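Side-chain contacts in probable 2-phosphosulfolactate phosphatase (Clostridium acetobutylicum, PDB 1VR0), which probably catalyses the magnesium-dependent hydrolysis of (2R)-O-phospho-3-sulfolactate to (2R)-3-sulfolactate and phosphate: residues Val63-Ala66 / Leu67-Lys71; Glu99-Glu102 / Asp103-Lys106; Ala142-Ile145 / Val146-Asn150; Asn176-Met179 / Asp180-Lys184. All coordinates share one frame; numbering follows the deposited sequence.

Contact 1. Residues Val63-Ala66 / Leu67-Lys71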
ATOM      1  N   VAL A  63      23.900   8.190 -12.789  1.00 41.63           N
ATOM      2  CA  VAL A  63      24.566   8.371 -14.070  1.00 41.74           C
ATOM      3  C   VAL A  63      26.078   8.230 -13.937  1.00 41.96           C
ATOM      4  O   VAL A  63      26.733   7.643 -14.792  1.00 42.41           O
ATOM      5  CB  VAL A  63      24.190   9.748 -14.688  1.00 41.63           C
ATOM      6  CG1 VAL A  63      25.018  10.051 -15.946  1.00 40.99           C
ATOM      7  CG2 VAL A  63      22.664   9.772 -14.969  1.00 41.44           C
ATOM      8  N   GLU A  64      26.640   8.758 -12.865  1.00 42.28           N
ATOM      9  CA  GLU A  64      28.091   8.702 -12.701  1.00 42.54           C
ATOM     10  C   GLU A  64      28.596   7.250 -12.597  1.00 42.15           C
ATOM     11  O   GLU A  64      29.567   6.866 -13.213  1.00 41.68           O
ATOM     12  CB  GLU A  64      28.476   9.487 -11.473  1.00 42.61           C
ATOM     13  CG  GLU A  64      29.907   9.875 -11.478  1.00 44.76           C
ATOM     14  CD  GLU A  64      30.452  10.077 -10.071  1.00 47.51           C
ATOM     15  OE1 GLU A  64      31.567  10.661  -9.966  1.00 48.59           O
ATOM     16  OE2 GLU A  64      29.765   9.652  -9.092  1.00 48.92           O
ATOM     17  N   GLU A  65      27.880   6.447 -11.832  1.00 42.41           N
ATOM     18  CA  GLU A  65      28.197   5.033 -11.674  1.00 42.38           C
ATOM     19  C   GLU A  65      28.010   4.263 -13.003  1.00 41.88           C
ATOM     20  O   GLU A  65      28.777   3.353 -13.292  1.00 41.23           O
ATOM     21  CB  GLU A  65      27.362   4.476 -10.513  1.00 43.13           C
ATOM     22  CG  GLU A  65      27.132   2.973 -10.450  1.00 46.21           C
ATOM     23  CD  GLU A  65      28.232   2.172  -9.761  1.00 50.52           C
ATOM     24  OE1 GLU A  65      29.449   2.547  -9.863  1.00 52.17           O
ATOM     25  OE2 GLU A  65      27.828   1.135  -9.142  1.00 52.58           O
ATOM     26  N   ALA A  66      27.014   4.663 -13.809  1.00 41.56           N
ATOM     27  CA  ALA A  66      26.782   4.092 -15.145  1.00 41.04           C
ATOM     28  C   ALA A  66      27.949   4.339 -16.088  1.00 40.50           C
ATOM     29  O   ALA A  66      28.352   3.433 -16.822  1.00 40.28           O
ATOM     30  CB  ALA A  66      25.491   4.626 -15.759  1.00 40.69           C
ATOM     31  N   LEU A  67      28.501   5.548 -16.066  1.00 40.25           N
ATOM     32  CA  LEU A  67      29.616   5.891 -16.963  1.00 40.49           C
ATOM     33  C   LEU A  67      30.885   5.166 -16.569  1.00 40.44           C
ATOM     34  O   LEU A  67      31.722   4.862 -17.416  1.00 40.85           O
ATOM     35  CB  LEU A  67      29.856   7.410 -17.019  1.00 40.34           C
ATOM     36  CG  LEU A  67      28.645   8.209 -17.566  1.00 41.25           C
ATOM     37  CD1 LEU A  67      28.788   9.742 -17.406  1.00 40.72           C
ATOM     38  CD2 LEU A  67      28.354   7.838 -19.020  1.00 39.97           C
ATOM     39  N   LYS A  68      31.018   4.900 -15.281  1.00 40.45           N
ATOM     40  CA  LYS A  68      32.133   4.147 -14.746  1.00 41.05           C
ATOM     41  C   LYS A  68      32.006   2.662 -15.152  1.00 40.85           C
ATOM     42  O   LYS A  68      32.982   2.035 -15.581  1.00 40.62           O
ATOM     43  CB  LYS A  68      32.151   4.343 -13.219  1.00 41.25           C
ATOM     44  CG  LYS A  68      33.358   3.786 -12.458  1.00 42.69           C
ATOM     45  CD  LYS A  68      32.945   3.323 -11.022  1.00 43.10           C
ATOM     46  CE  LYS A  68      34.164   3.122 -10.082  1.00 43.43           C
ATOM     47  NZ  LYS A  68      33.714   2.935  -8.670  1.00 42.99           N
ATOM     48  N   LYS A  69      30.794   2.123 -15.063  1.00 40.84           N
ATOM     49  CA  LYS A  69      30.530   0.736 -15.448  1.00 41.28           C
ATOM     50  C   LYS A  69      30.815   0.423 -16.932  1.00 41.38           C
ATOM     51  O   LYS A  69      31.261  -0.677 -17.258  1.00 41.29           O
ATOM     52  CB  LYS A  69      29.081   0.349 -15.121  1.00 41.74           C
ATOM     53  CG  LYS A  69      28.784  -0.016 -13.640  1.00 42.73           C
ATOM     54  CD  LYS A  69      29.831  -0.966 -13.059  1.00 43.98           C
ATOM     55  CE  LYS A  69      29.333  -1.759 -11.841  1.00 43.97           C
ATOM     56  NZ  LYS A  69      30.307  -2.872 -11.519  1.00 43.80           N
ATOM     57  N   VAL A  70      30.566   1.380 -17.827  1.00 41.51           N
ATOM     58  CA  VAL A  70      30.952   1.234 -19.246  1.00 41.37           C
ATOM     59  C   VAL A  70      32.422   0.857 -19.429  1.00 41.29           C
ATOM     60  O   VAL A  70      32.755  -0.049 -20.197  1.00 41.54           O
ATOM     61  CB  VAL A  70      30.734   2.542 -20.038  1.00 41.29           C
ATOM     62  CG1 VAL A  70      31.585   2.552 -21.339  1.00 41.33           C
ATOM     63  CG2 VAL A  70      29.264   2.741 -20.338  1.00 41.35           C
ATOM     64  N   LYS A  71      33.298   1.578 -18.745  1.00 41.25           N
ATOM     65  CA  LYS A  71      34.722   1.333 -18.856  1.00 41.48           C
ATOM     66  C   LYS A  71      35.048  -0.100 -18.435  1.00 41.46           C
ATOM     67  O   LYS A  71      35.915  -0.716 -19.000  1.00 41.88           O
ATOM     68  CB  LYS A  71      35.532   2.354 -18.025  1.00 41.36           C
TER

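Contact 2. Residues Glu99-Glu102 / Asp103-Lys106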
ATOM      1  N   GLU A  99      13.321   0.045 -28.679  1.00 42.93           N
ATOM      2  CA  GLU A  99      14.628   0.379 -29.191  1.00 42.99           C
ATOM      3  C   GLU A  99      15.688  -0.685 -28.868  1.00 41.98           C
ATOM      4  O   GLU A  99      16.771  -0.664 -29.459  1.00 42.47           O
ATOM      5  CB  GLU A  99      15.020   1.822 -28.829  1.00 43.19           C
ATOM      6  CG  GLU A  99      15.343   2.159 -27.394  1.00 44.57           C
ATOM      7  CD  GLU A  99      15.175   3.675 -27.103  1.00 44.77           C
ATOM      8  OE1 GLU A  99      15.689   4.531 -27.851  1.00 45.56           O
ATOM      9  OE2 GLU A  99      14.510   4.016 -26.100  1.00 51.55           O
ATOM     10  N   TYR A 100      15.328  -1.666 -28.031  1.00 40.94           N
ATOM     11  CA  TYR A 100      16.216  -2.769 -27.675  1.00 40.00           C
ATOM     12  C   TYR A 100      15.934  -3.995 -28.511  1.00 39.50           C
ATOM     13  O   TYR A 100      15.660  -5.086 -27.986  1.00 38.83           O
ATOM     14  CB  TYR A 100      16.120  -3.083 -26.176  1.00 39.92           C
ATOM     15  CG  TYR A 100      16.511  -1.903 -25.340  1.00 39.97           C
ATOM     16  CD1 TYR A 100      17.838  -1.706 -24.982  1.00 39.64           C
ATOM     17  CD2 TYR A 100      15.560  -0.944 -24.937  1.00 38.63           C
ATOM     18  CE1 TYR A 100      18.226  -0.602 -24.218  1.00 40.36           C
ATOM     19  CE2 TYR A 100      15.939   0.163 -24.188  1.00 38.86           C
ATOM     20  CZ  TYR A 100      17.284   0.324 -23.829  1.00 40.05           C
ATOM     21  OH  TYR A 100      17.727   1.413 -23.114  1.00 39.72           O
ATOM     22  N   THR A 101      16.029  -3.800 -29.821  1.00 39.48           N
ATOM     23  CA  THR A 101      15.900  -4.879 -30.794  1.00 39.38           C
ATOM     24  C   THR A 101      17.098  -5.808 -30.738  1.00 39.93           C
ATOM     25  O   THR A 101      18.168  -5.421 -30.267  1.00 40.00           O
ATOM     26  CB  THR A 101      15.814  -4.337 -32.257  1.00 39.12           C
ATOM     27  OG1 THR A 101      17.067  -3.744 -32.655  1.00 39.14           O
ATOM     28  CG2 THR A 101      14.722  -3.350 -32.403  1.00 37.76           C
ATOM     29  N   GLU A 102      16.926  -7.021 -31.262  1.00 40.84           N
ATOM     30  CA  GLU A 102      17.993  -8.029 -31.294  1.00 41.33           C
ATOM     31  C   GLU A 102      19.262  -7.529 -32.004  1.00 41.36           C
ATOM     32  O   GLU A 102      20.389  -7.799 -31.586  1.00 41.33           O
ATOM     33  CB  GLU A 102      17.482  -9.329 -31.943  1.00 41.08           C
ATOM     34  CG  GLU A 102      18.440 -10.524 -31.744  1.00 42.32           C
ATOM     35  CD  GLU A 102      18.186 -11.644 -32.716  1.00 43.28           C
ATOM     36  OE1 GLU A 102      16.996 -11.836 -33.007  1.00 46.93           O
ATOM     37  OE2 GLU A 102      19.152 -12.324 -33.173  1.00 44.29           O
ATOM     38  N   ASP A 103      19.059  -6.777 -33.071  1.00 41.78           N
ATOM     39  CA  ASP A 103      20.149  -6.199 -33.831  1.00 42.13           C
ATOM     40  C   ASP A 103      21.011  -5.268 -32.979  1.00 41.44           C
ATOM     41  O   ASP A 103      22.225  -5.229 -33.088  1.00 41.41           O
ATOM     42  CB  ASP A 103      19.523  -5.401 -34.975  1.00 42.54           C
ATOM     43  CG  ASP A 103      20.348  -5.417 -36.205  1.00 45.18           C
ATOM     44  OD1 ASP A 103      21.525  -5.885 -36.140  1.00 47.41           O
ATOM     45  OD2 ASP A 103      19.804  -4.947 -37.249  1.00 49.69           O
ATOM     46  N   VAL A 104      20.345  -4.533 -32.113  1.00 41.11           N
ATOM     47  CA  VAL A 104      20.969  -3.527 -31.271  1.00 40.80           C
ATOM     48  C   VAL A 104      21.603  -4.129 -29.994  1.00 40.46           C
ATOM     49  O   VAL A 104      22.663  -3.687 -29.547  1.00 39.94           O
ATOM     50  CB  VAL A 104      19.889  -2.463 -30.918  1.00 40.89           C
ATOM     51  CG1 VAL A 104      20.261  -1.631 -29.699  1.00 41.27           C
ATOM     52  CG2 VAL A 104      19.606  -1.592 -32.135  1.00 41.13           C
ATOM     53  N   VAL A 105      20.950  -5.135 -29.414  1.00 40.06           N
ATOM     54  CA  VAL A 105      21.367  -5.648 -28.125  1.00 40.02           C
ATOM     55  C   VAL A 105      22.049  -6.998 -28.099  1.00 39.65           C
ATOM     56  O   VAL A 105      22.575  -7.371 -27.063  1.00 39.16           O
ATOM     57  CB  VAL A 105      20.185  -5.751 -27.118  1.00 40.19           C
ATOM     58  CG1 VAL A 105      19.578  -4.425 -26.917  1.00 40.18           C
ATOM     59  CG2 VAL A 105      19.142  -6.777 -27.553  1.00 40.57           C
ATOM     60  N   LYS A 106      22.032  -7.755 -29.190  1.00 39.65           N
ATOM     61  CA  LYS A 106      22.475  -9.137 -29.073  1.00 39.49           C
ATOM     62  C   LYS A 106      23.939  -9.198 -28.620  1.00 39.26           C
ATOM     63  O   LYS A 106      24.826  -8.633 -29.237  1.00 38.84           O
ATOM     64  CB  LYS A 106      22.252  -9.942 -30.350  1.00 39.85           C
ATOM     65  CG  LYS A 106      22.197 -11.469 -30.118  1.00 39.64           C
ATOM     66  CD  LYS A 106      22.657 -12.209 -31.348  1.00 39.64           C
ATOM     67  CE  LYS A 106      22.302 -13.699 -31.320  1.00 40.06           C
ATOM     68  NZ  LYS A 106      22.717 -14.390 -32.606  1.00 39.24           N
TER

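Contact 3. Residues Ala142-Ile145 / Val146-Asn150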
ATOM      1  N   ALA A 142       5.266 -16.624 -13.011  1.00 38.84           N
ATOM      2  CA  ALA A 142       4.457 -17.404 -12.116  1.00 38.93           C
ATOM      3  C   ALA A 142       4.989 -18.829 -12.111  1.00 38.89           C
ATOM      4  O   ALA A 142       5.101 -19.458 -11.072  1.00 38.59           O
ATOM      5  CB  ALA A 142       3.032 -17.354 -12.545  1.00 39.16           C
ATOM      6  N   GLU A 143       5.372 -19.314 -13.276  1.00 39.08           N
ATOM      7  CA  GLU A 143       5.929 -20.644 -13.368  1.00 39.19           C
ATOM      8  C   GLU A 143       7.237 -20.766 -12.595  1.00 38.66           C
ATOM      9  O   GLU A 143       7.433 -21.749 -11.906  1.00 38.70           O
ATOM     10  CB  GLU A 143       6.125 -21.006 -14.814  1.00 39.34           C
ATOM     11  CG  GLU A 143       6.749 -22.353 -14.950  1.00 42.43           C
ATOM     12  CD  GLU A 143       6.509 -22.958 -16.289  1.00 46.34           C
ATOM     13  OE1 GLU A 143       5.341 -22.920 -16.746  1.00 50.09           O
ATOM     14  OE2 GLU A 143       7.486 -23.465 -16.882  1.00 48.35           O
ATOM     15  N   LYS A 144       8.100 -19.755 -12.671  1.00 38.61           N
ATOM     16  CA  LYS A 144       9.358 -19.746 -11.915  1.00 38.77           C
ATOM     17  C   LYS A 144       9.149 -19.646 -10.394  1.00 38.66           C
ATOM     18  O   LYS A 144       9.824 -20.305  -9.599  1.00 38.85           O
ATOM     19  CB  LYS A 144      10.261 -18.624 -12.413  1.00 39.02           C
ATOM     20  CG  LYS A 144      11.655 -18.581 -11.796  1.00 38.49           C
ATOM     21  CD  LYS A 144      12.500 -19.745 -12.142  1.00 37.17           C
ATOM     22  CE  LYS A 144      13.837 -19.663 -11.402  1.00 39.18           C
ATOM     23  NZ  LYS A 144      14.676 -20.911 -11.612  1.00 38.55           N
ATOM     24  N   ILE A 145       8.174 -18.859 -10.004  1.00 38.91           N
ATOM     25  CA  ILE A 145       7.762 -18.753  -8.609  1.00 38.91           C
ATOM     26  C   ILE A 145       7.406 -20.093  -8.008  1.00 38.98           C
ATOM     27  O   ILE A 145       7.847 -20.427  -6.915  1.00 39.21           O
ATOM     28  CB  ILE A 145       6.585 -17.778  -8.479  1.00 38.52           C
ATOM     29  CG1 ILE A 145       7.094 -16.357  -8.601  1.00 37.94           C
ATOM     30  CG2 ILE A 145       5.876 -17.952  -7.156  1.00 38.80           C
ATOM     31  CD1 ILE A 145       5.964 -15.300  -8.811  1.00 38.47           C
ATOM     32  N   VAL A 146       6.615 -20.868  -8.728  1.00 39.31           N
ATOM     33  CA  VAL A 146       6.196 -22.190  -8.260  1.00 39.05           C
ATOM     34  C   VAL A 146       7.397 -23.126  -8.160  1.00 39.18           C
ATOM     35  O   VAL A 146       7.554 -23.814  -7.168  1.00 39.08           O
ATOM     36  CB  VAL A 146       5.126 -22.779  -9.195  1.00 38.94           C
ATOM     37  CG1 VAL A 146       4.801 -24.232  -8.860  1.00 37.78           C
ATOM     38  CG2 VAL A 146       3.876 -21.920  -9.142  1.00 39.73           C
ATOM     39  N   GLU A 147       8.246 -23.130  -9.180  1.00 39.76           N
ATOM     40  CA  GLU A 147       9.454 -23.973  -9.194  1.00 39.94           C
ATOM     41  C   GLU A 147      10.344 -23.644  -8.004  1.00 39.65           C
ATOM     42  O   GLU A 147      10.862 -24.540  -7.367  1.00 39.31           O
ATOM     43  CB  GLU A 147      10.247 -23.770 -10.494  1.00 40.34           C
ATOM     44  CG  GLU A 147      11.376 -24.778 -10.733  1.00 41.36           C
ATOM     45  CD  GLU A 147      12.790 -24.131 -10.902  1.00 46.01           C
ATOM     46  OE1 GLU A 147      12.903 -22.925 -11.229  1.00 49.29           O
ATOM     47  OE2 GLU A 147      13.810 -24.835 -10.696  1.00 48.57           O
ATOM     48  N   LEU A 148      10.509 -22.349  -7.709  1.00 39.44           N
ATOM     49  CA  LEU A 148      11.398 -21.906  -6.637  1.00 38.77           C
ATOM     50  C   LEU A 148      10.882 -22.315  -5.267  1.00 38.93           C
ATOM     51  O   LEU A 148      11.653 -22.429  -4.305  1.00 38.63           O
ATOM     52  CB  LEU A 148      11.579 -20.401  -6.688  1.00 38.43           C
ATOM     53  CG  LEU A 148      12.568 -19.888  -7.711  1.00 37.54           C
ATOM     54  CD1 LEU A 148      12.600 -18.427  -7.593  1.00 37.64           C
ATOM     55  CD2 LEU A 148      13.963 -20.500  -7.510  1.00 37.13           C
ATOM     56  N   ASN A 149       9.570 -22.512  -5.188  1.00 38.86           N
ATOM     57  CA  ASN A 149       8.917 -23.124  -4.022  1.00 38.90           C
ATOM     58  C   ASN A 149       9.234 -22.462  -2.669  1.00 39.02           C
ATOM     59  O   ASN A 149       9.412 -23.160  -1.658  1.00 39.48           O
ATOM     60  CB  ASN A 149       9.239 -24.606  -3.937  1.00 38.70           C
ATOM     61  CG  ASN A 149       8.277 -25.345  -3.014  1.00 38.72           C
ATOM     62  OD1 ASN A 149       7.092 -24.991  -2.921  1.00 39.05           O
ATOM     63  ND2 ASN A 149       8.777 -26.343  -2.328  1.00 34.27           N
ATOM     64  N   ASN A 150       9.286 -21.133  -2.674  1.00 38.46           N
ATOM     65  CA  ASN A 150       9.653 -20.336  -1.529  1.00 38.16           C
ATOM     66  C   ASN A 150       8.575 -19.257  -1.396  1.00 38.29           C
ATOM     67  O   ASN A 150       7.871 -18.957  -2.370  1.00 37.93           O
ATOM     68  CB  ASN A 150      11.012 -19.696  -1.833  1.00 38.56           C
ATOM     69  CG  ASN A 150      11.637 -18.974  -0.650  1.00 38.02           C
ATOM     70  OD1 ASN A 150      11.260 -19.173   0.494  1.00 35.74           O
ATOM     71  ND2 ASN A 150      12.645 -18.159  -0.937  1.00 38.22           N
TER
HETATM   72  O   HOH W   1       8.918 -18.928  -4.877  1.00 26.98           O

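Contact 4. Residues Asn176-Met179 / Asp180-Lys184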
ATOM      1  N   ASN A 176      -2.398 -13.864  -9.945  1.00 38.35           N
ATOM      2  CA  ASN A 176      -3.436 -14.655 -10.549  1.00 38.06           C
ATOM      3  C   ASN A 176      -2.898 -15.845 -11.295  1.00 38.21           C
ATOM      4  O   ASN A 176      -3.484 -16.898 -11.261  1.00 38.31           O
ATOM      5  CB  ASN A 176      -4.267 -13.812 -11.507  1.00 37.88           C
ATOM      6  CG  ASN A 176      -5.625 -14.413 -11.746  1.00 36.09           C
ATOM      7  OD1 ASN A 176      -5.871 -15.049 -12.749  1.00 30.50           O
ATOM      8  ND2 ASN A 176      -6.487 -14.267 -10.773  1.00 36.09           N
ATOM      9  N   CYS A 177      -1.798 -15.648 -12.001  1.00 39.14           N
ATOM     10  CA  CYS A 177      -1.141 -16.706 -12.765  1.00 39.39           C
ATOM     11  C   CYS A 177      -0.538 -17.767 -11.859  1.00 39.77           C
ATOM     12  O   CYS A 177      -0.474 -18.956 -12.225  1.00 39.78           O
ATOM     13  CB  CYS A 177      -0.029 -16.112 -13.631  1.00 39.65           C
ATOM     14  SG  CYS A 177      -0.559 -15.071 -15.042  1.00 40.87           S
ATOM     15  N   VAL A 178      -0.065 -17.339 -10.691  1.00 40.17           N
ATOM     16  CA  VAL A 178       0.406 -18.271  -9.689  1.00 41.05           C
ATOM     17  C   VAL A 178      -0.770 -19.113  -9.199  1.00 42.11           C
ATOM     18  O   VAL A 178      -0.641 -20.318  -9.049  1.00 40.98           O
ATOM     19  CB  VAL A 178       1.093 -17.567  -8.507  1.00 40.80           C
ATOM     20  CG1 VAL A 178       1.335 -18.558  -7.343  1.00 41.15           C
ATOM     21  CG2 VAL A 178       2.405 -16.951  -8.944  1.00 40.62           C
HETATM   22  N   MSE A 179      -1.910 -18.465  -8.985  1.00 43.71           N
HETATM   23  CA  MSE A 179      -3.107 -19.150  -8.528  1.00 46.70           C
HETATM   24  C   MSE A 179      -3.636 -20.143  -9.550  1.00 44.71           C
HETATM   25  O   MSE A 179      -4.155 -21.179  -9.181  1.00 43.57           O
HETATM   26  CB  MSE A 179      -4.197 -18.168  -8.221  1.00 46.17           C
HETATM   27  CG  MSE A 179      -3.832 -17.200  -7.115  1.00 49.98           C
HETATM   28 SE   MSE A 179      -5.352 -15.947  -6.679  1.00 59.06          SE
HETATM   29  CE  MSE A 179      -6.420 -17.705  -5.809  1.00 47.75           C
ATOM     30  N   ASP A 180      -3.523 -19.804 -10.828  1.00 44.24           N
ATOM     31  CA  ASP A 180      -3.871 -20.740 -11.883  1.00 44.34           C
ATOM     32  C   ASP A 180      -3.031 -22.019 -11.758  1.00 43.99           C
ATOM     33  O   ASP A 180      -3.501 -23.088 -12.066  1.00 43.06           O
ATOM     34  CB  ASP A 180      -3.661 -20.129 -13.277  1.00 44.43           C
ATOM     35  CG  ASP A 180      -4.697 -19.049 -13.644  1.00 46.14           C
ATOM     36  OD1 ASP A 180      -5.743 -18.844 -12.940  1.00 46.88           O
ATOM     37  OD2 ASP A 180      -4.437 -18.391 -14.683  1.00 47.73           O
ATOM     38  N   ARG A 181      -1.793 -21.887 -11.294  1.00 44.49           N
ATOM     39  CA  ARG A 181      -0.901 -23.025 -11.125  1.00 45.12           C
ATOM     40  C   ARG A 181      -0.935 -23.660  -9.760  1.00 46.33           C
ATOM     41  O   ARG A 181      -0.451 -24.754  -9.616  1.00 46.77           O
ATOM     42  CB  ARG A 181       0.538 -22.646 -11.443  1.00 44.98           C
ATOM     43  CG  ARG A 181       0.717 -22.351 -12.879  1.00 44.86           C
ATOM     44  CD  ARG A 181       1.829 -21.415 -13.110  1.00 47.27           C
ATOM     45  NE  ARG A 181       1.525 -20.576 -14.260  1.00 47.79           N
ATOM     46  CZ  ARG A 181       1.960 -20.810 -15.489  1.00 49.45           C
ATOM     47  NH1 ARG A 181       2.746 -21.854 -15.768  1.00 51.53           N
ATOM     48  NH2 ARG A 181       1.615 -19.979 -16.452  1.00 49.77           N
HETATM   49  N   MSE A 182      -1.478 -23.013  -8.745  1.00 48.41           N
HETATM   50  CA  MSE A 182      -1.748 -23.740  -7.507  1.00 51.34           C
HETATM   51  C   MSE A 182      -2.656 -23.141  -6.471  1.00 48.19           C
HETATM   52  O   MSE A 182      -2.772 -21.931  -6.368  1.00 48.35           O
HETATM   53  CB  MSE A 182      -0.456 -23.967  -6.799  1.00 51.42           C
HETATM   54  CG  MSE A 182       0.240 -22.708  -6.403  1.00 55.19           C
HETATM   55 SE   MSE A 182       1.803 -23.339  -5.369  1.00 67.07          SE
HETATM   56  CE  MSE A 182       1.236 -25.325  -4.791  1.00 58.26           C
ATOM     57  N   LYS A 183      -3.221 -24.031  -5.659  1.00 46.61           N
ATOM     58  CA  LYS A 183      -4.168 -23.686  -4.607  1.00 45.25           C
ATOM     59  C   LYS A 183      -3.517 -23.542  -3.205  1.00 44.06           C
ATOM     60  O   LYS A 183      -4.064 -22.850  -2.341  1.00 43.06           O
ATOM     61  CB  LYS A 183      -5.304 -24.714  -4.625  1.00 45.77           C
ATOM     62  CG  LYS A 183      -5.993 -24.831  -6.019  1.00 46.62           C
ATOM     63  CD  LYS A 183      -7.494 -25.295  -5.911  1.00 47.07           C
ATOM     64  CE  LYS A 183      -7.639 -26.729  -5.340  1.00 47.76           C
ATOM     65  NZ  LYS A 183      -8.796 -27.474  -5.908  1.00 47.11           N
ATOM     66  N   LYS A 184      -2.349 -24.153  -2.983  1.00 43.25           N
ATOM     67  CA  LYS A 184      -1.660 -24.045  -1.672  1.00 43.12           C
ATOM     68  C   LYS A 184      -1.016 -22.674  -1.429  1.00 42.36           C
ATOM     69  O   LYS A 184       0.177 -22.565  -1.205  1.00 42.07           O
ATOM     70  CB  LYS A 184      -0.596 -25.118  -1.465  1.00 42.73           C
ATOM     71  CG  LYS A 184      -1.110 -26.490  -1.463  1.00 43.21           C
ATOM     72  CD  LYS A 184      -0.046 -27.518  -1.052  1.00 43.18           C
ATOM     73  CE  LYS A 184      -0.609 -28.939  -1.218  1.00 43.50           C
ATOM     74  NZ  LYS A 184      -0.358 -29.870  -0.073  1.00 45.19           N
TER

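Contact 1. Residues Val63-Ala66 / Leu67-Lys71
Val63 and Leu67 meet one turn apart at the start of the amphipathic helix 63-73, their branches lying side by side and pointing the same way. Val63 CG1 lies anti to its backbone N (chi1 172°) and touches Leu67 CD1 at 4.1 Å. Leu67 also sets CG over the carbonyl that binds its own N-H, with CG 3.4 Å from Val63 O.

On another flank, Glu65 faces two lysines without forming a salt bridge to either. Its chain folds at chi2 (85°), and the carboxylate comes to lie against the aliphatic part of Lys68, Glu65 OE1 standing 3.8 Å from Lys68 CD. The ammonium is a little farther away, Lys68 NZ being 4.4 Å from Glu65 OE1, so any attraction is probably diffuse. Lys69 has its CG against Glu65 O, but its NZ turns to Glu72, with which it makes a salt bridge.

Behind these side chains, the regular i to i+4 bonds hold the turns together, and Glu65 N is bonded to the side chain of Thr62, just ahead of the helix. The inward side is apolar: Ala66 packs on Leu79 of strand 77-81 and on Ile111 of strand 109-113, fastening the helix to the three-stranded parallel sheet. Where Val70 follows Ala66 by one turn, its CG2 approaches Ala66 O at 3.7 Å.

Contact 2. Residues Glu99-Glu102 / Asp103-Lys106
Glu102, Thr101 and Val105 carry most of this contact with their neighbours Lys106, Val104 and Tyr100, in the N-capped single turn of helix 102-105. Glu102 extends from the first helical position alongside Lys106, both chains running the same way. Glu102 CG lies 4.1 Å from Lys106 CB, and farther out Glu102 OE2 is 3.9 Å from Lys106 CE. With Lys106 NZ still 4.2 Å from Glu102 OE2, the opposite charges are near each other but beyond salt-bridge distance; the pair is held at its base by the bond from Lys106 N to Glu102 O.

Thr101 is the N-cap. A chi1 of 68° places Thr101 OG1 between its own N and carbonyl carbon, facing the helix start, where it accepts a weak capping bond from Val104 N at 3.4 Å. Thr101 O takes a second weak bond from that same N-H and a better one from Val105 N at 2.9 Å.

Val105 is buried. Tyr100 crosses it at about a right angle, its ring touching helix 42-51 and strand 109-113 with the hydroxyl bonded to Ser94 O. Upstream, Glu99 OE2 accepts from Ser96 N, next in the chain to Asn95 of the sulfolactate pocket. Val105 meets the tyrosine in the ring plane, at its edge, with CG1 3.8 Å from Tyr100 CD1.

Contact 3. Residues Ala142-Ile145 / Val146-Asn150
The last turns of helix 138-148 carry an i to i+3 salt bridge, Lys144 to Glu147, and end in a turn closed by water. Lys144 leaves the backbone with CG anti to N and then bends at chi2 (66°), which carries its chain forward along the helix, toward Glu147 and Leu148. Lys144 NZ donates to Glu147 OE1 at 2.7 Å, and the oxygen accepts through its syn lone pair, on the side of OE2. The methylenes follow the same oxygen closely, Lys144 CD lying 3.3 Å from Glu147 OE1. On another side the lysine lies obliquely over Leu148, whose CG is 3.9 Å from Lys144 CE, so the chain has apolar packing as well as a charged partner.

Leu148 N still completes a regular bond to Lys144 O, but Asn149 leaves the helix with positive phi (54°). Asn149 N reaches back to Ile145 O at 3.2 Å. That carbonyl has a second donor, a water at 2.7 Å from Ile145 O, which also donates to Asn150 O and so bridges the helix end to the following residue. Asn150 ND2 in turn is bonded to Asn31 O.

The helix belongs to the beta-alpha-beta crossover between strands 129-133 and 152-156, which flank strand 33-37 in the larger sheet. Ile145 packs on Leu131 and Val35 of that sheet, while Ala142 rests against helix 165-181.

Contact 4. Residues Asn176-Met179 / Asp180-Lys184
Arg181 folds back along the turn before it and runs alongside the carbonyl of Cys177, which meets the edge of its guanidinium. Arg181 CB sits 3.5 Å from Val178 O. With chi1 at -68°, Arg181 CG is anti to the carbonyl carbon and lies 3.7 Å from Cys177 O; Arg181 CD then passes 3.5 Å from Cys177 O. The chain turns at chi3, and Arg181 NE gives a weak hydrogen bond to Cys177 O at 3.3 Å, the oxygen lying in the guanidinium plane. Arg181 N adds another, so the backbone N and the side-chain NE both bond weakly to Cys177 O. At the tip, NH2 forms a salt bridge with Glu139 and NH1 one with Glu143, both on helix 138-148.

This is the C-terminal end of helix 165-181, which packs beside helix 138-148 through the buried Cys177 and Val178. The regular pattern survives in Asp180 N to Asn176 O but loosens beyond it: Arg181 N is shared weakly between Cys177 O and Val178 O. Selenomethionine Met182 has already left helical geometry, yet its N still donates to Val178 O at 2.8 Å, in the carbonyl plane. Met182 CG stands 3.7 Å from Val178 O, and the backbone O of Met182 receives a CA-H...O contact from Met179 CA at 3.5 Å.

How the contacts relate
Along the chain the four contacts follow in series; each spans a turn or two of helix, so none encloses a long loop and none nests or crosses. Contact 1 lies in the helix joining strands 56-59 and 77-81, and contact 2 lies where the loop after strand 77-81 turns into helix 102-105, ahead of strand 109-113, so both serve the small parallel sheet; their centres are 21 Å apart. Contact 3 precedes strand 152-156 and contact 4 precedes strand 185-187, both of the larger sheet. These two alone touch, where their helices pack side by side: Ile145 CD1 is 3.9 Å from Val178 CG2. Contacts 1 and 4 lie on opposite sides of the chain's centre.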